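Local coordinates for Mlr3007 protein (Mesorhizobium loti, PDB 3QQM) that probably catalyses pyridoxal phosphate-dependent transfer of the amino group between the branched-chain amino acids leucine, isoleucine or valine and 2-oxoglutarate, at residues A[21-26]-A[67-73]; A[47-51]-A[77-81]; A[105-109]-A[123-127]; A[150-156]-A[173-178]; A[157-161]-A[195-200]. All coordinates share one frame; numbering follows the deposited sequence.

Contact 1. Residues A[21-26]-A[67-73]; sequences TMRWQP and ARTAMRT. With EDO (1,2-ethanediol), chain X.
W24 and M71 face each other as an antiparallel hydrogen-bonded pair: W24 N lies 2.9 Å from M71 O, in the plane of that carbonyl, and M71 N answers to W24 O at 3.0 Å. The same exchange recurs two residues away, where M22 N meets T73 O at 2.9 Å and T73 N meets M22 O at 2.8 Å. R23 and R72 are the non-hydrogen-bonded pair in between. Four such bonds, with short strand axes 150° apart in direction, establish a regular antiparallel register. Among the side chains the indole of W24 does most. Its CG stands anti to the backbone N (chi1 -178°), which sends the ring toward the loop ahead of M71. There A67 CB sits over the six-membered ring, 4.0 Å from its centroid, as a CH-pi contact, whereas T69 O comes to the ring edge, 3.6 Å from CZ3. At the other end T21 CG2 approaches the guanidinium of R72 obliquely, 3.7 Å from NE. A bound ethanediol, probably from the crystallisation liquor, takes a bond on its O2 from R68 N at 3.0 Å. Further out, helix 53-64 presses L60 against M22 and L64 against W24, M71 and T73, while F30 meets the W24 ring edge-to-face. R23 NE turns instead to L212 O. The two faces of this ladder therefore differ chemically: M22, W24, M71 and T73 pack under a helix, R23 and R72 project from the reverse side, and the backbone bonds set the register for both.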
# COMPACT_ATOMS: atom_id res chain seq x y z
N THR A 21 -4.68 1.65 -6.01
CA THR A 21 -5.91 1.46 -5.28
C THR A 21 -6.17 2.75 -4.53
O THR A 21 -5.41 3.14 -3.64
CB THR A 21 -5.80 0.26 -4.33
OG1 THR A 21 -5.48 -0.90 -5.09
CG2 THR A 21 -7.11 0.04 -3.57
N MSE A 22 -7.29 3.38 -4.88
CA MSE A 22 -7.65 4.67 -4.35
C MSE A 22 -9.07 4.76 -3.79
O MSE A 22 -9.94 3.93 -4.12
CB MSE A 22 -7.56 5.68 -5.50
CG MSE A 22 -6.24 5.62 -6.30
SE MSE A 22 -6.20 6.81 -7.83
CE MSE A 22 -7.65 6.06 -8.88
N ARG A 23 -9.30 5.81 -3.00
CA ARG A 23 -10.62 6.08 -2.47
C ARG A 23 -11.18 7.27 -3.19
O ARG A 23 -10.61 8.37 -3.13
CB ARG A 23 -10.57 6.42 -0.99
CG ARG A 23 -11.95 6.44 -0.35
CD ARG A 23 -12.01 7.23 0.96
NE ARG A 23 -10.99 6.82 1.93
CZ ARG A 23 -10.80 7.41 3.11
NH1 ARG A 23 -11.58 8.43 3.51
NH2 ARG A 23 -9.81 6.99 3.90
N TRP A 24 -12.27 7.07 -3.91
CA TRP A 24 -12.95 8.16 -4.59
C TRP A 24 -13.98 8.72 -3.62
O TRP A 24 -14.66 7.96 -2.94
CB TRP A 24 -13.68 7.68 -5.81
CG TRP A 24 -14.38 8.75 -6.60
CD1 TRP A 24 -13.86 9.46 -7.63
CD2 TRP A 24 -15.73 9.18 -6.46
NE1 TRP A 24 -14.80 10.29 -8.15
CE2 TRP A 24 -15.95 10.15 -7.45
CE3 TRP A 24 -16.77 8.82 -5.61
CZ2 TRP A 24 -17.18 10.79 -7.61
CZ3 TRP A 24 -18.00 9.46 -5.77
CH2 TRP A 24 -18.19 10.43 -6.77
N GLN A 25 -14.10 10.04 -3.57
CA GLN A 25 -15.05 10.67 -2.68
C GLN A 25 -15.87 11.67 -3.47
O GLN A 25 -15.33 12.33 -4.36
CB GLN A 25 -14.34 11.36 -1.51
CG GLN A 25 -13.71 10.38 -0.54
CD GLN A 25 -13.00 11.05 0.64
OE1 GLN A 25 -12.18 11.94 0.46
NE2 GLN A 25 -13.31 10.58 1.84
N PRO A 26 -17.18 11.77 -3.17
CA PRO A 26 -18.06 12.71 -3.83
C PRO A 26 -17.51 14.13 -3.79
O PRO A 26 -17.07 14.60 -2.74
CB PRO A 26 -19.36 12.65 -3.00
CG PRO A 26 -19.35 11.37 -2.31
CD PRO A 26 -17.89 10.92 -2.21
N ALA A 67 -21.33 7.55 -9.59
CA ALA A 67 -21.01 7.18 -8.24
C ALA A 67 -21.63 8.22 -7.27
O ALA A 67 -21.47 9.41 -7.46
CB ALA A 67 -19.54 7.07 -8.06
N ARG A 68 -22.34 7.74 -6.26
CA ARG A 68 -23.03 8.62 -5.31
C ARG A 68 -22.34 8.67 -3.95
O ARG A 68 -22.55 9.63 -3.18
CB ARG A 68 -24.47 8.15 -5.11
CG ARG A 68 -25.30 8.05 -6.39
CD ARG A 68 -26.78 7.68 -6.06
NE ARG A 68 -26.95 6.39 -5.36
CZ ARG A 68 -26.98 5.19 -5.96
NH1 ARG A 68 -26.77 5.09 -7.26
NH2 ARG A 68 -27.15 4.09 -5.24
N THR A 69 -21.57 7.63 -3.63
CA THR A 69 -20.84 7.57 -2.36
C THR A 69 -19.40 7.11 -2.59
O THR A 69 -19.04 6.69 -3.71
CB THR A 69 -21.50 6.59 -1.37
OG1 THR A 69 -21.60 5.30 -1.99
CG2 THR A 69 -22.89 7.06 -0.99
N ALA A 70 -18.58 7.19 -1.53
CA ALA A 70 -17.17 6.78 -1.58
C ALA A 70 -16.99 5.41 -2.25
O ALA A 70 -17.74 4.50 -1.98
CB ALA A 70 -16.56 6.78 -0.18
N MSE A 71 -16.00 5.29 -3.12
CA MSE A 71 -15.75 4.03 -3.83
C MSE A 71 -14.30 3.60 -3.74
O MSE A 71 -13.40 4.44 -3.76
CB MSE A 71 -16.06 4.21 -5.33
CG MSE A 71 -17.43 4.81 -5.66
SE MSE A 71 -18.96 3.64 -5.25
CE MSE A 71 -18.64 2.30 -6.58
N ARG A 72 -14.06 2.30 -3.59
CA ARG A 72 -12.71 1.75 -3.64
C ARG A 72 -12.53 1.56 -5.12
O ARG A 72 -13.39 0.97 -5.79
CB ARG A 72 -12.60 0.41 -2.94
CG ARG A 72 -11.23 -0.26 -3.08
CD ARG A 72 -11.18 -1.62 -2.42
NE ARG A 72 -9.90 -2.30 -2.71
CZ ARG A 72 -9.68 -3.05 -3.81
NH1 ARG A 72 -10.64 -3.21 -4.72
NH2 ARG A 72 -8.48 -3.63 -4.01
N THR A 73 -11.46 2.13 -5.65
CA THR A 73 -11.19 2.08 -7.05
C THR A 73 -9.86 1.44 -7.34
O THR A 73 -8.85 1.86 -6.82
CB THR A 73 -11.16 3.50 -7.61
OG1 THR A 73 -12.40 4.16 -7.30
CG2 THR A 73 -10.92 3.47 -9.13
C1 EDO X . -23.26 2.96 -6.41
O1 EDO X . -21.88 2.59 -6.56
C2 EDO X . -23.36 4.47 -6.25
O2 EDO X . -22.40 4.92 -5.29

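Contact 2. Residues A[47-51]-A[77-81]; sequences LGFAC and LARNG
R79 and F49 are brought together by their torsions. F49 turns CG away from its carbonyl carbon (chi1 -84°), and R79 runs extended before bending at chi3 (-53°), which lays a face of its guanidinium over F49 CE1, the two planes 53° apart. R79 CA lies over a face of that ring, 3.6 Å from the centroid, a CH-pi contact. The edge of the ring serves another partner: L77 O is 3.3 Å from F49 CE2. Polar bonds steady the arginine at both ends. Its NH1 makes a weak bond to L47 O at 3.1 Å and donates a hydrogen bond to a water, 2.7 Å from NH1, that in turn donates to G48 O. NE is paired in a salt bridge with D15. At the backbone, A50 N meets R79 O at 3.0 Å, a straight bond whose donor stands above the carbonyl plane. Deeper in, C51 SG rests on L77 CD2 at 3.8 Å, and the ring of F16 also meets that of F49. G48, the first residue past helix 33-47, has positive phi, where a CB would jam against the preceding carbonyl O. G81 N closes on A78 O at 2.7 Å in a type I turn, and G81 too has positive phi. Since this turn joins the antiparallel neighbours 71-78 and 83-89, the contact is that of a beta-hairpin turn packed against the linker between two helices.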
# COMPACT_ATOMS: atom_id res chain seq x y z
N LEU A 47 9.74 1.33 -15.94
CA LEU A 47 9.64 -0.10 -16.24
C LEU A 47 9.38 -0.45 -17.69
O LEU A 47 9.36 -1.61 -18.04
CB LEU A 47 8.57 -0.73 -15.32
CG LEU A 47 8.91 -0.69 -13.83
CD1 LEU A 47 7.76 -1.20 -12.99
CD2 LEU A 47 10.21 -1.49 -13.53
N GLY A 48 9.15 0.56 -18.53
CA GLY A 48 8.90 0.34 -19.95
C GLY A 48 7.46 0.04 -20.30
O GLY A 48 7.19 -0.66 -21.25
N PHE A 49 6.53 0.51 -19.51
CA PHE A 49 5.11 0.28 -19.81
C PHE A 49 4.53 1.36 -20.74
O PHE A 49 4.77 2.54 -20.54
CB PHE A 49 4.30 0.26 -18.51
CG PHE A 49 4.29 -1.05 -17.82
CD1 PHE A 49 5.47 -1.68 -17.47
CD2 PHE A 49 3.09 -1.62 -17.45
CE1 PHE A 49 5.45 -2.91 -16.81
CE2 PHE A 49 3.06 -2.84 -16.78
CZ PHE A 49 4.24 -3.48 -16.45
N ALA A 50 3.79 0.95 -21.77
CA ALA A 50 3.12 1.95 -22.62
C ALA A 50 2.07 2.52 -21.68
O ALA A 50 1.49 1.77 -20.89
CB ALA A 50 2.48 1.31 -23.85
N CYS A 51 1.91 3.84 -21.68
CA CYS A 51 0.96 4.49 -20.78
C CYS A 51 0.37 5.75 -21.41
O CYS A 51 1.07 6.73 -21.60
CB CYS A 51 1.66 4.87 -19.48
SG CYS A 51 0.53 5.40 -18.20
N LEU A 77 -2.61 -1.33 -15.06
CA LEU A 77 -1.96 -1.09 -16.34
C LEU A 77 -1.04 -2.25 -16.74
O LEU A 77 -0.17 -2.66 -15.98
CB LEU A 77 -1.14 0.18 -16.24
CG LEU A 77 -0.39 0.66 -17.47
CD1 LEU A 77 -1.38 1.11 -18.57
CD2 LEU A 77 0.58 1.78 -17.08
N ALA A 78 -1.24 -2.74 -17.95
CA ALA A 78 -0.40 -3.80 -18.51
C ALA A 78 0.68 -3.13 -19.38
O ALA A 78 0.48 -2.01 -19.88
CB ALA A 78 -1.23 -4.78 -19.34
N ARG A 79 1.81 -3.83 -19.53
CA ARG A 79 2.95 -3.34 -20.30
C ARG A 79 2.57 -2.89 -21.73
O ARG A 79 3.20 -1.98 -22.27
CB ARG A 79 4.03 -4.42 -20.34
CG ARG A 79 5.31 -4.05 -21.09
CD ARG A 79 6.26 -5.23 -21.14
NE ARG A 79 6.51 -5.76 -19.80
CZ ARG A 79 7.40 -5.26 -18.94
NH1 ARG A 79 8.13 -4.18 -19.25
NH2 ARG A 79 7.54 -5.81 -17.74
N ASN A 80 1.56 -3.51 -22.33
CA ASN A 80 1.14 -3.10 -23.66
C ASN A 80 0.26 -1.84 -23.66
O ASN A 80 -0.20 -1.39 -24.73
CB ASN A 80 0.46 -4.26 -24.41
CG ASN A 80 -0.80 -4.81 -23.70
OD1 ASN A 80 -1.40 -4.18 -22.81
ND2 ASN A 80 -1.19 -6.01 -24.10
N GLY A 81 0.02 -1.25 -22.48
CA GLY A 81 -0.83 -0.04 -22.38
C GLY A 81 -2.30 -0.34 -22.05
O GLY A 81 -3.06 0.58 -21.79
O HOH W 1 8.66 -2.91 -21.54

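Contact 3. Residues A[105-109]-A[123-127]; sequences RTRLD and QLYTH. With EDO (1,2-ethanediol), chain S.
T106 and L124 mark the nearest approach of the two backbones, 6.9 Å between their CA atoms, where the chain of 105-109 passes the first turn of helix 123-130. This is loop-on-helix packing beside the mixed sheet of the class-IV aminotransferase fold, and the helix starts five residues after K118, the lysine that carries the pyridoxal phosphate. T106 provides the polar part. Its OG1 accepts from H127 ND1 at 2.8 Å, and the hydroxyl lies only 6° out of the imidazole plane, as expected for a ring N-H pointing at it. H127 reaches across because its CG is anti to the backbone N (chi1 -176°). The same OG1 is also bonded to E131, while the methyl of T106 touches the helix backbone, CG2 being 3.4 Å from L124 O. Replacing T106 by an alanine removes both branches, and would probably leave H127 ND1 and E131 without their common mate and open a gap beside L124. The apolar part lies further along. L108 CD2 packs at 4.0 Å on L124 CD1, and L108 is backed by L142 of strand 139-143. On another side of the helix, T126 OG1 receives a bond from an ethanediol O2 at 2.8 Å. Y125 sends its hydroxyl away to E151, yet its ring still meets the loop obliquely, with L108 CD2 4.2 Å from Y125 CE1.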
# COMPACT_ATOMS: atom_id res chain seq x y z
N ARG A 105 6.99 -15.12 8.70
CA ARG A 105 8.32 -15.72 8.61
C ARG A 105 8.83 -15.39 7.22
O ARG A 105 10.02 -15.37 6.98
CB ARG A 105 8.34 -17.25 8.84
CG ARG A 105 7.74 -18.07 7.72
CD ARG A 105 8.03 -19.56 7.88
NE ARG A 105 7.43 -20.16 9.07
CZ ARG A 105 6.19 -20.67 9.10
NH1 ARG A 105 5.41 -20.62 8.02
NH2 ARG A 105 5.73 -21.20 10.23
N THR A 106 7.90 -15.11 6.31
CA THR A 106 8.21 -14.73 4.94
C THR A 106 9.03 -13.45 4.99
O THR A 106 8.56 -12.46 5.51
CB THR A 106 6.92 -14.37 4.15
OG1 THR A 106 6.05 -15.50 4.13
CG2 THR A 106 7.24 -13.93 2.72
N ARG A 107 10.24 -13.48 4.44
CA ARG A 107 11.11 -12.30 4.43
C ARG A 107 11.26 -11.65 3.04
O ARG A 107 11.21 -12.31 2.03
CB ARG A 107 12.48 -12.67 4.98
CG ARG A 107 12.43 -13.11 6.43
CD ARG A 107 11.80 -12.02 7.30
NE ARG A 107 11.53 -12.46 8.67
CZ ARG A 107 12.40 -12.33 9.66
NH1 ARG A 107 13.58 -11.77 9.43
NH2 ARG A 107 12.08 -12.76 10.87
N LEU A 108 11.45 -10.34 3.05
CA LEU A 108 11.66 -9.57 1.85
C LEU A 108 13.17 -9.40 1.68
O LEU A 108 13.95 -9.45 2.66
CB LEU A 108 11.01 -8.17 1.96
CG LEU A 108 9.47 -8.11 2.04
CD1 LEU A 108 8.99 -6.70 2.29
CD2 LEU A 108 8.89 -8.64 0.80
N ASP A 109 13.57 -9.22 0.43
CA ASP A 109 14.95 -9.01 0.06
C ASP A 109 15.14 -7.52 -0.23
O ASP A 109 14.61 -6.99 -1.21
CB ASP A 109 15.29 -9.87 -1.15
CG ASP A 109 16.71 -9.64 -1.66
OD1 ASP A 109 17.39 -8.72 -1.15
OD2 ASP A 109 17.14 -10.35 -2.61
N GLN A 123 3.57 -12.48 -5.01
CA GLN A 123 3.90 -13.76 -4.41
C GLN A 123 4.29 -13.69 -2.92
O GLN A 123 3.71 -14.40 -2.08
CB GLN A 123 5.08 -14.37 -5.18
CG GLN A 123 5.59 -15.65 -4.63
CD GLN A 123 6.51 -16.36 -5.57
OE1 GLN A 123 7.04 -15.75 -6.50
NE2 GLN A 123 6.69 -17.65 -5.34
N LEU A 124 5.26 -12.85 -2.61
CA LEU A 124 5.77 -12.73 -1.23
C LEU A 124 4.68 -12.30 -0.24
O LEU A 124 4.57 -12.87 0.85
CB LEU A 124 6.93 -11.75 -1.19
CG LEU A 124 8.22 -12.22 -1.86
CD1 LEU A 124 9.13 -11.03 -2.36
CD2 LEU A 124 8.97 -13.17 -0.93
N TYR A 125 3.88 -11.32 -0.65
CA TYR A 125 2.82 -10.80 0.21
C TYR A 125 1.66 -11.77 0.33
O TYR A 125 1.10 -11.92 1.41
CB TYR A 125 2.32 -9.45 -0.30
CG TYR A 125 3.40 -8.42 -0.52
CD1 TYR A 125 4.08 -7.85 0.55
CD2 TYR A 125 3.70 -7.96 -1.81
CE1 TYR A 125 5.05 -6.89 0.35
CE2 TYR A 125 4.66 -6.98 -2.01
CZ TYR A 125 5.34 -6.46 -0.93
OH TYR A 125 6.27 -5.47 -1.13
N THR A 126 1.27 -12.40 -0.77
CA THR A 126 0.23 -13.41 -0.73
C THR A 126 0.67 -14.56 0.17
O THR A 126 -0.12 -15.10 0.92
CB THR A 126 -0.10 -13.96 -2.14
OG1 THR A 126 -0.68 -12.92 -2.95
CG2 THR A 126 -1.07 -15.16 -2.09
N HIS A 127 1.95 -14.93 0.11
CA HIS A 127 2.44 -16.03 0.95
C HIS A 127 2.42 -15.62 2.45
O HIS A 127 2.01 -16.41 3.30
CB HIS A 127 3.85 -16.48 0.52
CG HIS A 127 4.35 -17.66 1.28
ND1 HIS A 127 5.12 -17.53 2.42
CD2 HIS A 127 4.14 -18.99 1.11
CE1 HIS A 127 5.37 -18.73 2.91
NE2 HIS A 127 4.80 -19.64 2.13
C1 EDO S . -3.08 -9.91 -0.62
O1 EDO S . -2.64 -9.66 0.72
C2 EDO S . -2.08 -10.79 -1.36
O2 EDO S . -1.96 -10.41 -2.75

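Contact 4. Residues A[150-156]-A[173-178]; sequences CEGTITN and CGLLPG
E151 and N156 grip the backbone of L176 from both of its polar ends, and this is the tight part of the contact. L176 N points at E151 OE1 at 2.9 Å, an almost straight bond (177°) that arrives from above the carboxylate plane. N156 ND2 reaches L176 O at 3.1 Å, nearly along the C=O axis. E151 CG sits between the backbone N and the carbonyl carbon (chi1 60°), with the chain extended beyond it, which lifts the carboxylate up to the loop. N156 OD1 comes within 3.2 Å of G178 CA, where any side chain would clash, so glycine suits this N-cap of helix 179-186. At the other end C150 SG lies 3.1 Å from G174 O. The apolar side is ordinary van der Waals packing, L175 CD2 lying 4.1 Å from C150 CB. The solvent side lies away from the interface, at the exposed I154 and the partly exposed P177, neither of which touches the other segment. OE2 of E151 is hydrogen-bonded to the hydroxyl of Y125. A leucine in place of E151 would probably strand both the L176 N-H and the Y125 hydroxyl without their partner. Chemically, then, buried polar side chains satisfy the N-H and the C=O of a loop residue, L176.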
# COMPACT_ATOMS: atom_id res chain seq x y z
N CYS A 150 9.65 -3.87 7.43
CA CYS A 150 9.50 -3.08 6.23
C CYS A 150 8.08 -2.50 6.05
O CYS A 150 7.88 -1.26 5.95
CB CYS A 150 9.83 -3.94 5.02
SG CYS A 150 11.54 -4.60 4.91
N GLU A 151 7.09 -3.38 6.03
CA GLU A 151 5.71 -2.99 5.74
C GLU A 151 4.75 -4.15 5.95
O GLU A 151 5.14 -5.25 6.32
CB GLU A 151 5.64 -2.59 4.25
CG GLU A 151 6.05 -3.76 3.30
CD GLU A 151 6.16 -3.39 1.79
OE1 GLU A 151 5.64 -2.32 1.36
OE2 GLU A 151 6.76 -4.20 1.02
N GLY A 152 3.47 -3.86 5.74
CA GLY A 152 2.44 -4.87 5.80
C GLY A 152 2.21 -5.35 4.37
O GLY A 152 2.75 -4.78 3.41
N THR A 153 1.43 -6.42 4.22
CA THR A 153 1.11 -6.92 2.90
C THR A 153 0.37 -5.85 2.05
O THR A 153 0.49 -5.85 0.82
CB THR A 153 0.22 -8.16 2.98
OG1 THR A 153 -1.09 -7.80 3.46
CG2 THR A 153 0.86 -9.24 3.89
N ILE A 154 -0.41 -4.97 2.68
CA ILE A 154 -1.13 -3.93 1.92
C ILE A 154 -1.07 -2.56 2.57
O ILE A 154 -1.85 -1.65 2.22
CB ILE A 154 -2.63 -4.30 1.69
CG1 ILE A 154 -3.35 -4.45 3.03
CG2 ILE A 154 -2.74 -5.56 0.85
CD1 ILE A 154 -4.86 -4.74 2.94
N THR A 155 -0.14 -2.39 3.49
CA THR A 155 0.01 -1.15 4.22
C THR A 155 1.45 -0.86 4.56
O THR A 155 2.30 -1.73 4.48
CB THR A 155 -0.72 -1.25 5.57
OG1 THR A 155 -0.26 -2.40 6.27
CG2 THR A 155 -2.25 -1.36 5.42
N ASN A 156 1.71 0.41 4.90
CA ASN A 156 2.99 0.84 5.40
C ASN A 156 2.79 0.94 6.92
O ASN A 156 1.67 1.12 7.38
CB ASN A 156 3.42 2.16 4.79
CG ASN A 156 3.89 2.02 3.35
OD1 ASN A 156 3.31 2.59 2.43
ND2 ASN A 156 4.94 1.21 3.14
N CYS A 173 15.06 -0.25 3.16
CA CYS A 173 14.82 -1.52 3.85
C CYS A 173 14.15 -2.58 2.93
O CYS A 173 14.24 -3.79 3.18
CB CYS A 173 13.95 -1.31 5.11
SG CYS A 173 14.75 -0.49 6.55
N GLY A 174 13.45 -2.10 1.90
CA GLY A 174 12.76 -2.97 0.95
C GLY A 174 11.27 -2.93 1.21
O GLY A 174 10.74 -3.73 2.00
N LEU A 175 10.61 -1.97 0.58
CA LEU A 175 9.15 -1.78 0.71
C LEU A 175 8.61 -0.83 -0.38
O LEU A 175 9.38 -0.18 -1.11
CB LEU A 175 8.77 -1.19 2.06
CG LEU A 175 9.59 0.06 2.44
CD1 LEU A 175 8.74 1.22 2.97
CD2 LEU A 175 10.74 -0.31 3.39
N LEU A 176 7.29 -0.75 -0.46
CA LEU A 176 6.63 0.12 -1.40
C LEU A 176 6.55 1.55 -0.84
O LEU A 176 6.13 1.75 0.29
CB LEU A 176 5.22 -0.37 -1.63
CG LEU A 176 4.44 0.42 -2.67
CD1 LEU A 176 4.96 0.08 -4.02
CD2 LEU A 176 2.93 0.15 -2.58
N PRO A 177 6.99 2.54 -1.63
CA PRO A 177 6.83 3.88 -1.14
C PRO A 177 5.36 4.21 -1.30
O PRO A 177 4.94 4.66 -2.36
CB PRO A 177 7.70 4.73 -2.08
CG PRO A 177 7.77 3.96 -3.33
CD PRO A 177 7.78 2.51 -2.88
N GLY A 178 4.58 3.93 -0.27
CA GLY A 178 3.16 4.19 -0.29
C GLY A 178 2.82 5.66 -0.42
O GLY A 178 3.59 6.55 -0.04

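Contact 5. Residues A[157-161]-A[195-200]; sequences VFADF and YSYDDL
F161 and Y195 meet as an offset edge-to-face pair, ring centroids 5.6 Å apart and planes at 72°, with F161 presenting its edge to the face of the tyrosine. F161 CE2 comes to 3.9 Å from Y195 CD2. The edge of F161 is used twice, for its CE1 also lies 3.5 Å from D199 O, close to the ring plane. Y195 reaches the strand with its CG between backbone N and carbonyl carbon (chi1 50°), which swings the ring across to V157 and A159. Its own edge is met by V157, whose CG1 is 3.5 Å from Y195 OH, and A159 CB approaches obliquely, 4.0 Å from Y195 CZ. The hydroxyl itself has its partner beyond these segments, in A167 O. Beside the ring, L200 CD2 drops onto A159 CB at 3.6 Å, and L206 and L141 continue the apolar layer under L200. V157 and A159, two apart on the strand, thus turn the same way, toward Y195. The start of the helix is held by polar bonds: S196 N reaches D199 OD2 at 3.1 Å, and D199 N reaches S196 OG at 3.2 Å. This reciprocal pair is a capping box, here opening a short, weakly bonded helix that packs, with the tyrosine before it, on the edge strand 156-160 of the mixed sheet.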
# COMPACT_ATOMS: atom_id res chain seq x y z
N VAL A 157 3.88 0.84 7.68
CA VAL A 157 3.86 0.85 9.15
C VAL A 157 4.28 2.20 9.70
O VAL A 157 5.17 2.84 9.18
CB VAL A 157 4.82 -0.23 9.70
CG1 VAL A 157 4.82 -0.24 11.24
CG2 VAL A 157 4.43 -1.60 9.14
N PHE A 158 3.64 2.61 10.79
CA PHE A 158 3.91 3.89 11.42
C PHE A 158 3.89 3.67 12.92
O PHE A 158 2.85 3.26 13.48
CB PHE A 158 2.87 4.92 11.01
CG PHE A 158 2.77 5.11 9.53
CD1 PHE A 158 1.92 4.32 8.78
CD2 PHE A 158 3.51 6.08 8.89
CE1 PHE A 158 1.83 4.47 7.43
CE2 PHE A 158 3.44 6.23 7.55
CZ PHE A 158 2.58 5.43 6.80
N ALA A 159 5.03 3.93 13.55
CA ALA A 159 5.19 3.71 14.97
C ALA A 159 5.58 4.97 15.71
O ALA A 159 6.51 5.68 15.33
CB ALA A 159 6.22 2.61 15.20
N ASP A 160 4.85 5.24 16.79
CA ASP A 160 5.07 6.40 17.64
C ASP A 160 5.75 5.92 18.89
O ASP A 160 5.13 5.27 19.73
CB ASP A 160 3.73 7.01 17.98
CG ASP A 160 3.84 8.28 18.84
OD1 ASP A 160 4.92 8.58 19.42
OD2 ASP A 160 2.82 8.98 18.90
N PHE A 161 7.05 6.22 19.03
CA PHE A 161 7.81 5.76 20.21
C PHE A 161 7.68 6.68 21.40
O PHE A 161 8.42 6.54 22.37
CB PHE A 161 9.27 5.49 19.86
CG PHE A 161 9.44 4.36 18.89
CD1 PHE A 161 9.39 3.03 19.33
CD2 PHE A 161 9.64 4.61 17.53
CE1 PHE A 161 9.53 1.99 18.44
CE2 PHE A 161 9.79 3.54 16.63
CZ PHE A 161 9.73 2.24 17.08
N TYR A 195 13.69 -0.24 12.35
CA TYR A 195 13.34 -0.95 13.57
C TYR A 195 12.88 -2.38 13.29
O TYR A 195 12.45 -2.70 12.19
CB TYR A 195 12.30 -0.17 14.40
CG TYR A 195 11.07 0.32 13.65
CD1 TYR A 195 10.05 -0.55 13.27
CD2 TYR A 195 10.88 1.66 13.40
CE1 TYR A 195 8.91 -0.07 12.61
CE2 TYR A 195 9.72 2.14 12.78
CZ TYR A 195 8.76 1.27 12.38
OH TYR A 195 7.65 1.77 11.73
N SER A 196 13.01 -3.23 14.30
CA SER A 196 12.63 -4.63 14.23
C SER A 196 11.27 -4.85 14.84
O SER A 196 10.69 -3.94 15.41
CB SER A 196 13.61 -5.45 15.04
OG SER A 196 13.48 -5.12 16.39
N TYR A 197 10.79 -6.09 14.79
CA TYR A 197 9.50 -6.42 15.37
C TYR A 197 9.56 -6.19 16.84
O TYR A 197 8.64 -5.61 17.42
CB TYR A 197 9.13 -7.88 15.12
CG TYR A 197 7.67 -8.15 15.37
CD1 TYR A 197 6.72 -7.60 14.53
CD2 TYR A 197 7.24 -8.99 16.40
CE1 TYR A 197 5.37 -7.83 14.71
CE2 TYR A 197 5.86 -9.25 16.60
CZ TYR A 197 4.93 -8.65 15.73
OH TYR A 197 3.56 -8.82 15.82
N ASP A 198 10.65 -6.60 17.44
CA ASP A 198 10.82 -6.48 18.88
C ASP A 198 10.81 -5.00 19.35
O ASP A 198 10.24 -4.69 20.38
CB ASP A 198 12.09 -7.18 19.33
CG ASP A 198 12.17 -7.32 20.81
OD1 ASP A 198 11.47 -8.19 21.38
OD2 ASP A 198 12.94 -6.55 21.40
N ASP A 199 11.46 -4.11 18.59
CA ASP A 199 11.44 -2.67 18.91
C ASP A 199 10.01 -2.13 18.95
O ASP A 199 9.71 -1.28 19.75
CB ASP A 199 12.21 -1.85 17.85
CG ASP A 199 13.68 -2.14 17.84
OD1 ASP A 199 14.21 -2.49 18.92
OD2 ASP A 199 14.32 -1.97 16.76
N LEU A 200 9.15 -2.60 18.03
CA LEU A 200 7.75 -2.17 17.98
C LEU A 200 7.00 -2.41 19.27
O LEU A 200 6.04 -1.72 19.56
CB LEU A 200 7.01 -2.86 16.85
CG LEU A 200 7.32 -2.36 15.45
CD1 LEU A 200 6.52 -3.12 14.42
CD2 LEU A 200 7.02 -0.86 15.35

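In the fold
Contacts 1 and 2 belong to the four-stranded antiparallel sheet and share strand 71-78, one at its start and the other at its hairpin end, with centres about 25 Å apart. Contacts 3, 4 and 5 gather round the mixed sheet. Contact 4 is the most central, its centre about 6 Å from that of the chain, and it touches both neighbours: Y125 of contact 3 bonds to E151, and V157 of contact 5 packs on E151. Chemistry follows position. Surface contact 1 depends on backbone ladder bonds, partly buried contacts 2 and 3 mix side-chain-to-loop bonds with apolar packing, buried contact 4 uses side chains to satisfy backbone, and buried contact 5 joins its segments by aromatic and aliphatic packing.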